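Local coordinates for 2-C-methyl-D-erythritol 2,4-cyclodiphosphate synthase (Thermus thermophilus, PDB 1IV3), which converts 4-diphosphocytidyl-2-C-methyl-D-erythritol 2-phosphate to 2-C-methyl-D-erythritol 2,4-cyclodiphosphate with release of CMP, a step in non-mevalonate isoprenoid synthesis, at residues V97-R102 with T130-E135; Y5-H10 with Q143-V148. The protein carries 3 engineered substitutions. One frame throughout, in Å; residues are numbered along the deposited sequence.

Contact 1: residues V97-R102 with T130-E135; sequences VLTLDR and TFKTSE
Asp101 turns CG away from its own carbonyl carbon (chi1 -64°), while Ser134 tucks OG between its backbone N and carbonyl carbon (chi1 72°), and these two torsions bring the carboxylate and the hydroxyl together near the C-terminal ends of two parallel strands. The strands, 91-99 and 127-132, are the two arms of a beta-alpha-beta unit whose connecting helix is 109-120. Their backbones are joined where Leu98 N donates to Thr130 O (3.0 Å), Lys132 N to Leu98 O (2.8 Å) and Leu100 N to Lys132 O (2.9 Å), Leu98 and Lys132 each using both N and O. The two faces differ in character. On one, Leu98 CD1 comes obliquely to Phe131 CE1, and the ring also rests on Leu112 of the helix, so large apolar residues suit the place. On the other, Val97 CG1 meets Lys132 CG at 3.8 Å; the lysine chain, bent at chi2 and chi3, packs here through its methylenes and sends NZ on to Asp8 of a second subunit. Thr99 CG2 lies on the backbone carbon C of Thr133. Toward their C-terminal ends, the two segments contribute residues that probably bind the substrate, Thr133 being a likely transition-state stabiliser. Asp101 OD1 takes two bonds: Ser134 OG on its syn lone pair at a short 2.5 Å, and Ser134 N at 2.7 Å from 35° out of the carboxylate plane. The Ser134 hydroxyl in turn accepts from Ala138 N. An alanine in place of Asp101 is likely to leave the N-H and hydroxyl of Ser134 without their shared acceptor and the loop freer to shift. An ST turn shapes this loop, Thr133 OG1 accepting from Glu135 N at 3.2 Å.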
loop_
_atom_site.group_PDB
_atom_site.type_symbol
_atom_site.label_atom_id
_atom_site.label_comp_id
_atom_site.label_asym_id
_atom_site.label_seq_id
_atom_site.Cartn_x
_atom_site.Cartn_y
_atom_site.Cartn_z
ATOM N N VAL A 97 3.771 -1.672 7.387
ATOM C CA VAL A 97 3.150 -2.934 7.758
ATOM C C VAL A 97 4.058 -4.083 7.327
ATOM O O VAL A 97 4.507 -4.125 6.183
ATOM C CB VAL A 97 1.800 -3.137 7.054
ATOM C CG1 VAL A 97 1.105 -4.406 7.497
ATOM C CG2 VAL A 97 0.897 -1.925 7.319
ATOM N N LEU A 98 4.279 -4.987 8.270
ATOM C CA LEU A 98 4.956 -6.233 7.992
ATOM C C LEU A 98 3.941 -7.381 8.030
ATOM O O LEU A 98 3.196 -7.487 9.007
ATOM C CB LEU A 98 6.043 -6.524 9.008
ATOM C CG LEU A 98 7.016 -5.376 9.233
ATOM C CD1 LEU A 98 8.145 -5.866 10.145
ATOM C CD2 LEU A 98 7.560 -4.840 7.921
ATOM N N THR A 99 3.993 -8.174 6.963
ATOM C CA THR A 99 3.073 -9.296 6.821
ATOM C C THR A 99 3.844 -10.591 6.661
ATOM O O THR A 99 4.706 -10.718 5.784
ATOM C CB THR A 99 2.158 -9.081 5.599
ATOM O OG1 THR A 99 1.458 -7.838 5.744
ATOM C CG2 THR A 99 1.121 -10.178 5.515
ATOM N N LEU A 100 3.554 -11.548 7.526
ATOM C CA LEU A 100 4.151 -12.886 7.445
ATOM C C LEU A 100 3.393 -13.820 8.387
ATOM O O LEU A 100 2.874 -13.381 9.421
ATOM C CB LEU A 100 5.642 -12.854 7.758
ATOM C CG LEU A 100 6.090 -12.700 9.211
ATOM C CD1 LEU A 100 7.616 -12.710 9.323
ATOM C CD2 LEU A 100 5.540 -11.430 9.824
ATOM N N ASP A 101 3.297 -15.094 8.015
ATOM C CA ASP A 101 2.487 -16.017 8.815
ATOM C C ASP A 101 3.243 -16.533 10.026
ATOM O O ASP A 101 2.624 -16.910 11.026
ATOM C CB ASP A 101 1.984 -17.161 7.917
ATOM C CG ASP A 101 1.058 -16.644 6.834
ATOM O OD1 ASP A 101 1.017 -15.423 6.572
ATOM O OD2 ASP A 101 0.318 -17.451 6.228
ATOM N N ARG A 102 4.570 -16.552 9.993
ATOM C CA ARG A 102 5.358 -16.942 11.164
ATOM C C ARG A 102 6.746 -16.347 10.986
ATOM O O ARG A 102 7.083 -16.157 9.802
ATOM C CB ARG A 102 5.410 -18.458 11.298
ATOM C CG ARG A 102 5.701 -19.159 9.989
ATOM C CD ARG A 102 5.776 -20.681 10.109
ATOM N NE ARG A 102 6.398 -21.220 8.895
ATOM C CZ ARG A 102 7.183 -22.279 8.814
ATOM N NH1 ARG A 102 7.479 -22.972 9.906
ATOM N NH2 ARG A 102 7.675 -22.651 7.635
ATOM N N THR A 130 3.067 -1.886 12.236
ATOM C CA THR A 130 1.997 -2.825 12.577
ATOM C C THR A 130 2.324 -4.177 11.948
ATOM O O THR A 130 3.053 -4.216 10.953
ATOM C CB THR A 130 0.609 -2.376 12.077
ATOM O OG1 THR A 130 0.653 -2.213 10.650
ATOM C CG2 THR A 130 0.244 -1.024 12.659
ATOM N N PHE A 131 1.777 -5.255 12.509
ATOM C CA PHE A 131 2.079 -6.623 12.122
ATOM C C PHE A 131 0.816 -7.348 11.677
ATOM O O PHE A 131 -0.216 -7.170 12.339
ATOM C CB PHE A 131 2.670 -7.407 13.308
ATOM C CG PHE A 131 3.886 -6.795 13.960
ATOM C CD1 PHE A 131 4.898 -6.196 13.242
ATOM C CD2 PHE A 131 4.001 -6.828 15.345
ATOM C CE1 PHE A 131 5.990 -5.665 13.898
ATOM C CE2 PHE A 131 5.082 -6.306 16.002
ATOM C CZ PHE A 131 6.103 -5.708 15.276
ATOM N N LYS A 132 0.944 -8.116 10.616
ATOM C CA LYS A 132 -0.149 -8.901 10.086
ATOM C C LYS A 132 0.383 -10.273 9.657
ATOM O O LYS A 132 1.565 -10.450 9.383
ATOM C CB LYS A 132 -0.821 -8.271 8.867
ATOM C CG LYS A 132 -1.285 -6.848 9.053
ATOM C CD LYS A 132 -2.507 -6.711 9.938
ATOM C CE LYS A 132 -3.650 -7.612 9.492
ATOM N NZ LYS A 132 -4.813 -7.463 10.420
ATOM N N THR A 133 -0.563 -11.214 9.581
ATOM C CA THR A 133 -0.291 -12.464 8.895
ATOM C C THR A 133 -1.036 -12.427 7.557
ATOM O O THR A 133 -1.898 -11.565 7.399
ATOM C CB THR A 133 -0.766 -13.718 9.636
ATOM O OG1 THR A 133 -2.186 -13.813 9.417
ATOM C CG2 THR A 133 -0.545 -13.595 11.127
ATOM N N SER A 134 -0.720 -13.332 6.647
ATOM C CA SER A 134 -1.322 -13.278 5.316
ATOM C C SER A 134 -2.648 -14.025 5.268
ATOM O O SER A 134 -3.291 -14.061 4.225
ATOM C CB SER A 134 -0.389 -13.920 4.281
ATOM O OG SER A 134 -0.358 -15.336 4.451
ATOM N N GLU A 135 -3.020 -14.625 6.399
ATOM C CA GLU A 135 -4.217 -15.478 6.391
ATOM C C GLU A 135 -4.087 -16.520 5.296
ATOM O O GLU A 135 -5.055 -16.896 4.618
ATOM C CB GLU A 135 -5.466 -14.631 6.184
ATOM C CG GLU A 135 -5.819 -13.667 7.291
ATOM C CD GLU A 135 -6.079 -14.314 8.633
ATOM O OE1 GLU A 135 -5.839 -13.644 9.662
ATOM O OE2 GLU A 135 -6.508 -15.480 8.681
#

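Contact 2: residues Y5-H10 with Q143-V148; sequences YGEDSH and QARAVV. With MG (magnesium ion), chain G.
The Tyr5 ring receives Val147 CG2 at its edge, in plane, 3.5 Å from CD1, and its plane stands 16° from that of the Arg145 guanidinium. With CG opposite the backbone N (chi1 -179°), the ring leans along the arginine chain and puts OH at the guanidinium edge, 3.4 Å from Arg145 CD; the hydroxyl hydrogen-bonds to Tyr5 OH of the third subunit. Across the strands, Glu7 OE1 forms a salt bridge with Arg145 NE at 3.2 Å in which the N-H...O bond is weak, carboxylate and guanidinium planes 61° apart. Stronger partners lie across the trimer: Glu7 pairs with Arg145 of the third subunit, and Arg145 NH1 with Glu7 of the second. Between these antiparallel strands of the mixed sheet, Gly6 and Ala146 exchange both backbone bonds, as do Asp8 and Ala144. Small residues line the face of Ala144 and Ala146, suiting the close packing of helix 39-50. Asp8 on the same face turns to the metal, its OD2 (1.9 Å) and His10 NE2 (2.0 Å) binding magnesium with His42 and a water. Asp8 OD1 pairs with Lys132 of the third subunit, whose charge probably helps to hold the carboxylate in place, tying the metal site to the subunit interface.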
loop_
_atom_site.group_PDB
_atom_site.type_symbol
_atom_site.label_atom_id
_atom_site.label_comp_id
_atom_site.label_asym_id
_atom_site.label_seq_id
_atom_site.Cartn_x
_atom_site.Cartn_y
_atom_site.Cartn_z
ATOM N N TYR A 5 6.468 6.099 -0.949
ATOM C CA TYR A 5 5.837 4.805 -0.706
ATOM C C TYR A 5 6.761 3.712 -1.196
ATOM O O TYR A 5 7.270 3.840 -2.309
ATOM C CB TYR A 5 4.486 4.779 -1.433
ATOM C CG TYR A 5 3.743 3.485 -1.229
ATOM C CD1 TYR A 5 3.226 3.176 0.026
ATOM C CD2 TYR A 5 3.577 2.613 -2.303
ATOM C CE1 TYR A 5 2.540 1.980 0.195
ATOM C CE2 TYR A 5 2.896 1.416 -2.127
ATOM C CZ TYR A 5 2.393 1.122 -0.880
ATOM O OH TYR A 5 1.709 -0.071 -0.704
ATOM N N GLY A 6 6.995 2.646 -0.446
ATOM C CA GLY A 6 7.797 1.545 -0.962
ATOM C C GLY A 6 7.302 0.216 -0.402
ATOM O O GLY A 6 6.571 0.158 0.587
ATOM N N GLU A 7 7.729 -0.827 -1.095
ATOM C CA GLU A 7 7.331 -2.186 -0.838
ATOM C C GLU A 7 8.535 -3.116 -0.996
ATOM O O GLU A 7 9.458 -2.812 -1.749
ATOM C CB GLU A 7 6.276 -2.691 -1.822
ATOM C CG GLU A 7 4.966 -1.929 -1.901
ATOM C CD GLU A 7 4.020 -2.704 -2.839
ATOM O OE1 GLU A 7 4.104 -3.952 -2.827
ATOM O OE2 GLU A 7 3.219 -2.102 -3.552
ATOM N N ASP A 8 8.479 -4.229 -0.298
ATOM C CA ASP A 8 9.446 -5.306 -0.495
ATOM C C ASP A 8 8.805 -6.631 -0.094
ATOM O O ASP A 8 7.935 -6.698 0.781
ATOM C CB ASP A 8 10.712 -5.116 0.330
ATOM C CG ASP A 8 11.837 -6.036 -0.142
ATOM O OD1 ASP A 8 11.784 -6.477 -1.308
ATOM O OD2 ASP A 8 12.657 -6.384 0.729
ATOM N N SER A 9 9.275 -7.682 -0.743
ATOM C CA SER A 9 8.875 -9.034 -0.344
ATOM C C SER A 9 10.049 -9.990 -0.531
ATOM O O SER A 9 10.901 -9.739 -1.380
ATOM C CB SER A 9 7.651 -9.485 -1.139
ATOM O OG SER A 9 8.007 -9.783 -2.483
ATOM N N HIS A 10 10.073 -11.051 0.270
ATOM C CA HIS A 10 11.046 -12.112 0.099
ATOM C C HIS A 10 10.412 -13.469 0.395
ATOM O O HIS A 10 9.583 -13.588 1.293
ATOM C CB HIS A 10 12.275 -11.984 1.006
ATOM C CG HIS A 10 13.106 -10.814 0.560
ATOM N ND1 HIS A 10 14.136 -10.929 -0.348
ATOM C CD2 HIS A 10 13.027 -9.499 0.890
ATOM C CE1 HIS A 10 14.670 -9.732 -0.549
ATOM N NE2 HIS A 10 14.013 -8.847 0.191
ATOM N N GLN A 143 6.297 -9.794 3.754
ATOM C CA GLN A 143 6.030 -8.636 2.900
ATOM C C GLN A 143 6.131 -7.368 3.748
ATOM O O GLN A 143 5.764 -7.419 4.928
ATOM C CB GLN A 143 4.654 -8.695 2.269
ATOM C CG GLN A 143 4.371 -9.982 1.507
ATOM C CD GLN A 143 2.898 -10.175 1.181
ATOM O OE1 GLN A 143 2.196 -11.020 1.743
ATOM N NE2 GLN A 143 2.403 -9.365 0.249
ATOM N N ALA A 144 6.602 -6.264 3.178
ATOM C CA ALA A 144 6.580 -4.996 3.895
ATOM C C ALA A 144 6.043 -3.931 2.952
ATOM O O ALA A 144 6.399 -3.971 1.773
ATOM C CB ALA A 144 7.959 -4.571 4.387
ATOM N N ARG A 145 5.239 -3.011 3.474
ATOM C CA ARG A 145 4.867 -1.816 2.713
ATOM C C ARG A 145 4.984 -0.628 3.647
ATOM O O ARG A 145 4.590 -0.741 4.818
ATOM C CB ARG A 145 3.461 -1.942 2.123
ATOM C CG ARG A 145 3.296 -3.208 1.279
ATOM C CD ARG A 145 1.942 -3.225 0.565
ATOM N NE ARG A 145 1.952 -4.310 -0.430
ATOM C CZ ARG A 145 1.622 -5.542 -0.056
ATOM N NH1 ARG A 145 1.272 -5.761 1.203
ATOM N NH2 ARG A 145 1.635 -6.519 -0.950
ATOM N N ALA A 146 5.559 0.461 3.132
ATOM C CA ALA A 146 5.910 1.590 3.973
ATOM C C ALA A 146 5.547 2.929 3.328
ATOM O O ALA A 146 5.741 3.044 2.119
ATOM C CB ALA A 146 7.411 1.631 4.285
ATOM N N VAL A 147 5.088 3.870 4.156
ATOM C CA VAL A 147 4.934 5.268 3.711
ATOM C C VAL A 147 5.828 6.131 4.588
ATOM O O VAL A 147 5.876 5.940 5.819
ATOM C CB VAL A 147 3.479 5.759 3.799
ATOM C CG1 VAL A 147 3.269 7.121 3.183
ATOM C CG2 VAL A 147 2.547 4.775 3.089
ATOM N N VAL A 148 6.541 7.063 3.989
ATOM C CA VAL A 148 7.305 8.000 4.827
ATOM C C VAL A 148 6.811 9.412 4.532
ATOM O O VAL A 148 6.304 9.737 3.439
ATOM C CB VAL A 148 8.826 7.925 4.597
ATOM C CG1 VAL A 148 9.391 6.579 5.019
ATOM C CG2 VAL A 148 9.132 8.206 3.133
HETATM MG MG MG G . 14.231 -6.913 -0.220
HETATM O O HOH W 1 14.921 -6.733 -2.441
#

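In the fold
The two contacts are consecutive parts of one sheet, their centres about 12 Å apart, with strand 141-150 of contact 2 lying beside strand 91-99 of contact 1. Probable hydrogen bonds join them, Thr99 O to Gln143 N (2.7 Å) and Val97 N to Arg145 O (2.9 Å), and Leu98 CD2 packs on Ala144 CB at 3.6 Å. Within one chain the side chain of Leu98 in contact 1 stays about 8 Å from that of Asp8, a metal ligand of contact 2. Trimer assembly brings such sites together: the Lys132 side chain lies about 4 Å from a magnesium ion at the subunit interface, consistent with an active site shared between neighbouring subunits.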